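Local structure of protein Pcdhgb2 (Mus musculus, 5SZR) at residues H285-Q296 / A307-D317. The protein is a potential calcium-dependent cell-adhesion protein that may help establish and maintain specific neuronal connections in the brain, seen here as extracellular cadherin domains 3-6. Residues are numbered along the deposited sequence; the frame is centred on the assembly and turned at random.
Sequences HEQLRSFQLTLQ and ANVSMRVLVGD. With CA (calcium ion), chain Q; CA (calcium ion), chain P; NAG (2-acetamido-2-deoxy-beta-D-glucopyranose), chain E.
The carbonyl oxygen of Val313 accepts two bonds from the strand beside it: Phe291 N reaches it in the carbonyl plane, while Ser290 OG comes from above that plane at 3.2 Å. The same hydroxyl bridges to Arg312, accepting from Arg312 NH1, 2.9 Å from Ser290 OG and close to the guanidinium plane, as it donates to Val313 O. Arg312 runs extended to CD and then bends (chi3 -76°), which brings one guanidinium face against Gln292 CG, off-centre toward the rim. Cutting Arg312 back to an alanine is likely to take this N-H donor from the Ser290 hydroxyl and to uncover the aliphatic part of Gln292. On the other side of the sheet Phe291, its CG wedged between backbone N and carbonyl carbon (chi1 58°), sets a ring face over Val313, whose CB stands 3.8 Å from the ring centroid in a CH-pi contact. Farther along this buried side Leu295 CD1 packs on Met311 CB at 3.6 Å, and Val268 and Val270 of the opposing sheet close over Phe291, Leu293 and Leu295. Ahead of strand 290-299, the His285 ring donates from ND1 to Val315 O (3.0 Å) and carries Asp317 CB over the centre of one face. Glu286 and Asp317 then share a calcium ion, which Glu286 OE2 binds at 2.4 Å and Asp317 OD1 at 2.5 Å; Glu226, Arg318 O, Asp320 and Asp360 complete it, and Asp317 OD2 is held by Ser361 N. At the far end Asn308 ND2 carries an N-linked sugar. This antiparallel hairpin of strands 290-299 and 306-316 is the centre of one sheet of a cadherin beta-sandwich, ending in the calcium-filled junction that links successive cadherin repeats.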
loop_
_atom_site.group_PDB
_atom_site.type_symbol
_atom_site.label_atom_id
_atom_site.label_comp_id
_atom_site.label_asym_id
_atom_site.label_seq_id
_atom_site.Cartn_x
_atom_site.Cartn_y
_atom_site.Cartn_z
ATOM N N HIS A 285 -0.933 42.482 -1.815
ATOM C CA HIS A 285 -0.467 42.288 -3.187
ATOM C C HIS A 285 0.463 43.409 -3.634
ATOM O O HIS A 285 1.346 43.188 -4.470
ATOM C CB HIS A 285 -1.668 42.183 -4.130
ATOM C CG HIS A 285 -1.305 42.182 -5.583
ATOM N ND1 HIS A 285 -1.009 41.027 -6.275
ATOM C CD2 HIS A 285 -1.201 43.193 -6.478
ATOM C CE1 HIS A 285 -0.734 41.327 -7.532
ATOM N NE2 HIS A 285 -0.843 42.635 -7.681
ATOM N N GLU A 286 0.292 44.609 -3.084
ATOM C CA GLU A 286 1.126 45.732 -3.487
ATOM C C GLU A 286 2.548 45.629 -2.943
ATOM O O GLU A 286 3.456 46.241 -3.516
ATOM C CB GLU A 286 0.469 47.041 -3.055
ATOM C CG GLU A 286 -0.658 47.514 -3.985
ATOM C CD GLU A 286 -1.890 46.618 -3.964
ATOM O OE1 GLU A 286 -2.384 46.301 -2.868
ATOM O OE2 GLU A 286 -2.373 46.240 -5.051
ATOM N N GLN A 287 2.766 44.871 -1.864
ATOM C CA GLN A 287 4.113 44.650 -1.355
ATOM C C GLN A 287 4.762 43.413 -1.972
ATOM O O GLN A 287 5.927 43.466 -2.376
ATOM C CB GLN A 287 4.095 44.534 0.173
ATOM C CG GLN A 287 3.862 45.858 0.891
ATOM C CD GLN A 287 4.913 46.903 0.552
ATOM O OE1 GLN A 287 6.111 46.618 0.553
ATOM N NE2 GLN A 287 4.466 48.117 0.253
ATOM N N LEU A 288 4.032 42.306 -2.063
ATOM C CA LEU A 288 4.588 41.064 -2.583
ATOM C C LEU A 288 3.528 40.315 -3.372
ATOM O O LEU A 288 2.447 40.027 -2.851
ATOM C CB LEU A 288 5.120 40.185 -1.445
ATOM C CG LEU A 288 5.815 38.875 -1.822
ATOM C CD1 LEU A 288 7.028 39.137 -2.709
ATOM C CD2 LEU A 288 6.218 38.139 -0.560
ATOM N N ARG A 289 3.847 39.995 -4.624
ATOM C CA ARG A 289 2.908 39.313 -5.501
ATOM C C ARG A 289 2.993 37.798 -5.406
ATOM O O ARG A 289 2.003 37.119 -5.706
ATOM C CB ARG A 289 3.136 39.750 -6.954
ATOM C CG ARG A 289 2.818 41.222 -7.209
ATOM C CD ARG A 289 3.731 41.817 -8.271
ATOM N NE ARG A 289 3.241 41.603 -9.629
ATOM C CZ ARG A 289 2.809 42.574 -10.428
ATOM N NH1 ARG A 289 2.808 43.831 -10.006
ATOM N NH2 ARG A 289 2.385 42.293 -11.651
ATOM N N SER A 290 4.132 37.254 -4.977
ATOM C CA SER A 290 4.344 35.815 -5.028
ATOM C C SER A 290 5.528 35.444 -4.143
ATOM O O SER A 290 6.458 36.235 -3.965
ATOM C CB SER A 290 4.586 35.354 -6.469
ATOM O OG SER A 290 4.729 33.951 -6.541
ATOM N N PHE A 291 5.486 34.227 -3.596
ATOM C CA PHE A 291 6.635 33.679 -2.886
ATOM C C PHE A 291 6.657 32.166 -3.042
ATOM O O PHE A 291 5.634 31.527 -3.309
ATOM C CB PHE A 291 6.647 34.079 -1.401
ATOM C CG PHE A 291 5.427 33.660 -0.635
ATOM C CD1 PHE A 291 5.415 32.476 0.080
ATOM C CD2 PHE A 291 4.301 34.465 -0.605
ATOM C CE1 PHE A 291 4.292 32.090 0.795
ATOM C CE2 PHE A 291 3.176 34.090 0.109
ATOM C CZ PHE A 291 3.171 32.904 0.811
ATOM N N GLN A 292 7.846 31.597 -2.874
ATOM C CA GLN A 292 8.075 30.176 -3.077
ATOM C C GLN A 292 8.348 29.478 -1.752
ATOM O O GLN A 292 8.865 30.075 -0.803
ATOM C CB GLN A 292 9.236 29.942 -4.042
ATOM C CG GLN A 292 8.787 29.446 -5.404
ATOM C CD GLN A 292 9.875 29.539 -6.453
ATOM O OE1 GLN A 292 10.739 30.419 -6.399
ATOM N NE2 GLN A 292 9.834 28.635 -7.426
ATOM N N LEU A 293 8.015 28.192 -1.713
ATOM C CA LEU A 293 7.971 27.427 -0.479
ATOM C C LEU A 293 8.319 25.978 -0.791
ATOM O O LEU A 293 7.865 25.434 -1.801
ATOM C CB LEU A 293 6.574 27.524 0.144
ATOM C CG LEU A 293 6.373 27.252 1.628
ATOM C CD1 LEU A 293 7.086 28.317 2.442
ATOM C CD2 LEU A 293 4.884 27.225 1.941
ATOM N N THR A 294 9.119 25.354 0.074
ATOM C CA THR A 294 9.454 23.937 -0.061
ATOM C C THR A 294 8.998 23.196 1.190
ATOM O O THR A 294 9.521 23.435 2.284
ATOM C CB THR A 294 10.950 23.731 -0.294
ATOM O OG1 THR A 294 11.302 24.223 -1.593
ATOM C CG2 THR A 294 11.288 22.246 -0.220
ATOM N N LEU A 295 8.035 22.296 1.026
ATOM C CA LEU A 295 7.525 21.483 2.118
ATOM C C LEU A 295 8.122 20.080 2.053
ATOM O O LEU A 295 8.619 19.637 1.014
ATOM C CB LEU A 295 5.996 21.407 2.078
ATOM C CG LEU A 295 5.255 22.744 2.160
ATOM C CD1 LEU A 295 4.961 23.281 0.767
ATOM C CD2 LEU A 295 3.977 22.621 2.977
ATOM N N GLN A 296 8.071 19.383 3.188
ATOM C CA GLN A 296 8.638 18.048 3.302
ATOM C C GLN A 296 7.655 17.123 4.001
ATOM O O GLN A 296 7.052 17.500 5.012
ATOM C CB GLN A 296 9.966 18.063 4.063
ATOM C CG GLN A 296 10.509 16.666 4.340
ATOM C CD GLN A 296 11.835 16.680 5.067
ATOM O OE1 GLN A 296 12.895 16.696 4.443
ATOM N NE2 GLN A 296 11.785 16.669 6.395
ATOM N N ALA A 307 10.122 13.038 1.458
ATOM C CA ALA A 307 10.065 13.649 0.139
ATOM C C ALA A 307 9.895 15.154 0.292
ATOM O O ALA A 307 9.415 15.652 1.316
ATOM C CB ALA A 307 8.928 13.079 -0.715
ATOM N N ASN A 308 10.291 15.872 -0.755
ATOM C CA ASN A 308 10.225 17.323 -0.818
ATOM C C ASN A 308 9.363 17.744 -1.995
ATOM O O ASN A 308 9.433 17.140 -3.071
ATOM C CB ASN A 308 11.608 17.921 -0.979
ATOM C CG ASN A 308 12.476 17.676 0.214
ATOM O OD1 ASN A 308 12.022 17.779 1.355
ATOM N ND2 ASN A 308 13.731 17.338 -0.024
ATOM N N VAL A 309 8.561 18.787 -1.795
ATOM C CA VAL A 309 7.683 19.291 -2.840
ATOM C C VAL A 309 7.737 20.811 -2.820
ATOM O O VAL A 309 7.881 21.433 -1.762
ATOM C CB VAL A 309 6.234 18.773 -2.668
ATOM C CG1 VAL A 309 5.604 19.335 -1.402
ATOM C CG2 VAL A 309 5.393 19.091 -3.893
ATOM N N SER A 310 7.645 21.409 -4.002
ATOM C CA SER A 310 7.681 22.858 -4.141
ATOM C C SER A 310 6.263 23.411 -4.182
ATOM O O SER A 310 5.398 22.878 -4.888
ATOM C CB SER A 310 8.443 23.271 -5.400
ATOM O OG SER A 310 8.426 24.683 -5.558
ATOM N N MET A 311 6.027 24.478 -3.427
ATOM C CA MET A 311 4.765 25.202 -3.467
ATOM C C MET A 311 5.032 26.656 -3.824
ATOM O O MET A 311 5.922 27.286 -3.244
ATOM C CB MET A 311 4.024 25.119 -2.132
ATOM C CG MET A 311 2.783 25.986 -2.083
ATOM S SD MET A 311 1.925 25.924 -0.506
ATOM C CE MET A 311 1.026 24.383 -0.666
ATOM N N ARG A 312 4.271 27.179 -4.778
ATOM C CA ARG A 312 4.285 28.598 -5.100
ATOM C C ARG A 312 2.941 29.209 -4.722
ATOM O O ARG A 312 1.885 28.641 -5.022
ATOM C CB ARG A 312 4.582 28.834 -6.583
ATOM C CG ARG A 312 4.538 30.303 -6.969
ATOM C CD ARG A 312 4.956 30.532 -8.412
ATOM N NE ARG A 312 6.400 30.426 -8.601
ATOM C CZ ARG A 312 7.257 31.418 -8.376
ATOM N NH1 ARG A 312 6.818 32.595 -7.946
ATOM N NH2 ARG A 312 8.553 31.236 -8.583
ATOM N N VAL A 313 2.986 30.356 -4.055
ATOM C CA VAL A 313 1.792 31.036 -3.572
ATOM C C VAL A 313 1.671 32.359 -4.319
ATOM O O VAL A 313 2.584 33.193 -4.268
ATOM C CB VAL A 313 1.849 31.252 -2.052
ATOM C CG1 VAL A 313 0.616 31.999 -1.571
ATOM C CG2 VAL A 313 1.983 29.905 -1.340
ATOM N N LEU A 314 0.557 32.544 -5.023
ATOM C CA LEU A 314 0.294 33.762 -5.778
ATOM C C LEU A 314 -0.683 34.629 -4.995
ATOM O O LEU A 314 -1.827 34.227 -4.756
ATOM C CB LEU A 314 -0.258 33.442 -7.167
ATOM C CG LEU A 314 0.776 32.892 -8.153
ATOM C CD1 LEU A 314 0.112 32.358 -9.414
ATOM C CD2 LEU A 314 1.786 33.980 -8.492
ATOM N N VAL A 315 -0.225 35.805 -4.584
ATOM C CA VAL A 315 -1.059 36.743 -3.844
ATOM C C VAL A 315 -1.950 37.479 -4.838
ATOM O O VAL A 315 -1.456 38.147 -5.753
ATOM C CB VAL A 315 -0.197 37.721 -3.034
ATOM C CG1 VAL A 315 -1.072 38.734 -2.314
ATOM C CG2 VAL A 315 0.676 36.955 -2.050
ATOM N N GLY A 316 -3.264 37.353 -4.667
ATOM C CA GLY A 316 -4.210 37.898 -5.624
ATOM C C GLY A 316 -4.510 39.366 -5.357
ATOM O O GLY A 316 -4.634 39.793 -4.214
ATOM N N ASP A 317 -4.632 40.131 -6.435
ATOM C CA ASP A 317 -4.903 41.556 -6.324
ATOM C C ASP A 317 -6.385 41.795 -6.068
ATOM O O ASP A 317 -7.242 41.250 -6.770
ATOM C CB ASP A 317 -4.461 42.278 -7.595
ATOM C CG ASP A 317 -4.663 43.779 -7.513
ATOM O OD1 ASP A 317 -4.517 44.342 -6.407
ATOM O OD2 ASP A 317 -4.971 44.396 -8.557
HETATM CA CA CA Q . -4.611 45.793 -4.420
HETATM CA CA CA P . -3.205 45.957 -0.737
HETATM C C1 NAG E . 14.481 17.158 1.181
HETATM C C2 NAG E . 15.426 15.976 1.324
HETATM C C3 NAG E . 15.981 15.940 2.747
HETATM C C4 NAG E . 16.587 17.292 3.118
HETATM C C5 NAG E . 15.608 18.429 2.806
HETATM C C6 NAG E . 16.195 19.812 2.978
HETATM C C7 NAG E . 14.837 14.162 -0.217
HETATM C C8 NAG E . 14.094 12.873 -0.391
HETATM N N2 NAG E . 14.763 14.725 0.994
HETATM O O3 NAG E . 16.949 14.905 2.869
HETATM O O4 NAG E . 16.897 17.317 4.507
HETATM O O5 NAG E . 15.175 18.345 1.443
HETATM O O6 NAG E . 17.420 19.778 3.694
HETATM O O7 NAG E . 15.478 14.670 -1.130
HETATM O O HOH W 1 -2.891 48.497 -0.321
HETATM O O HOH W 2 -3.278 45.369 1.588
#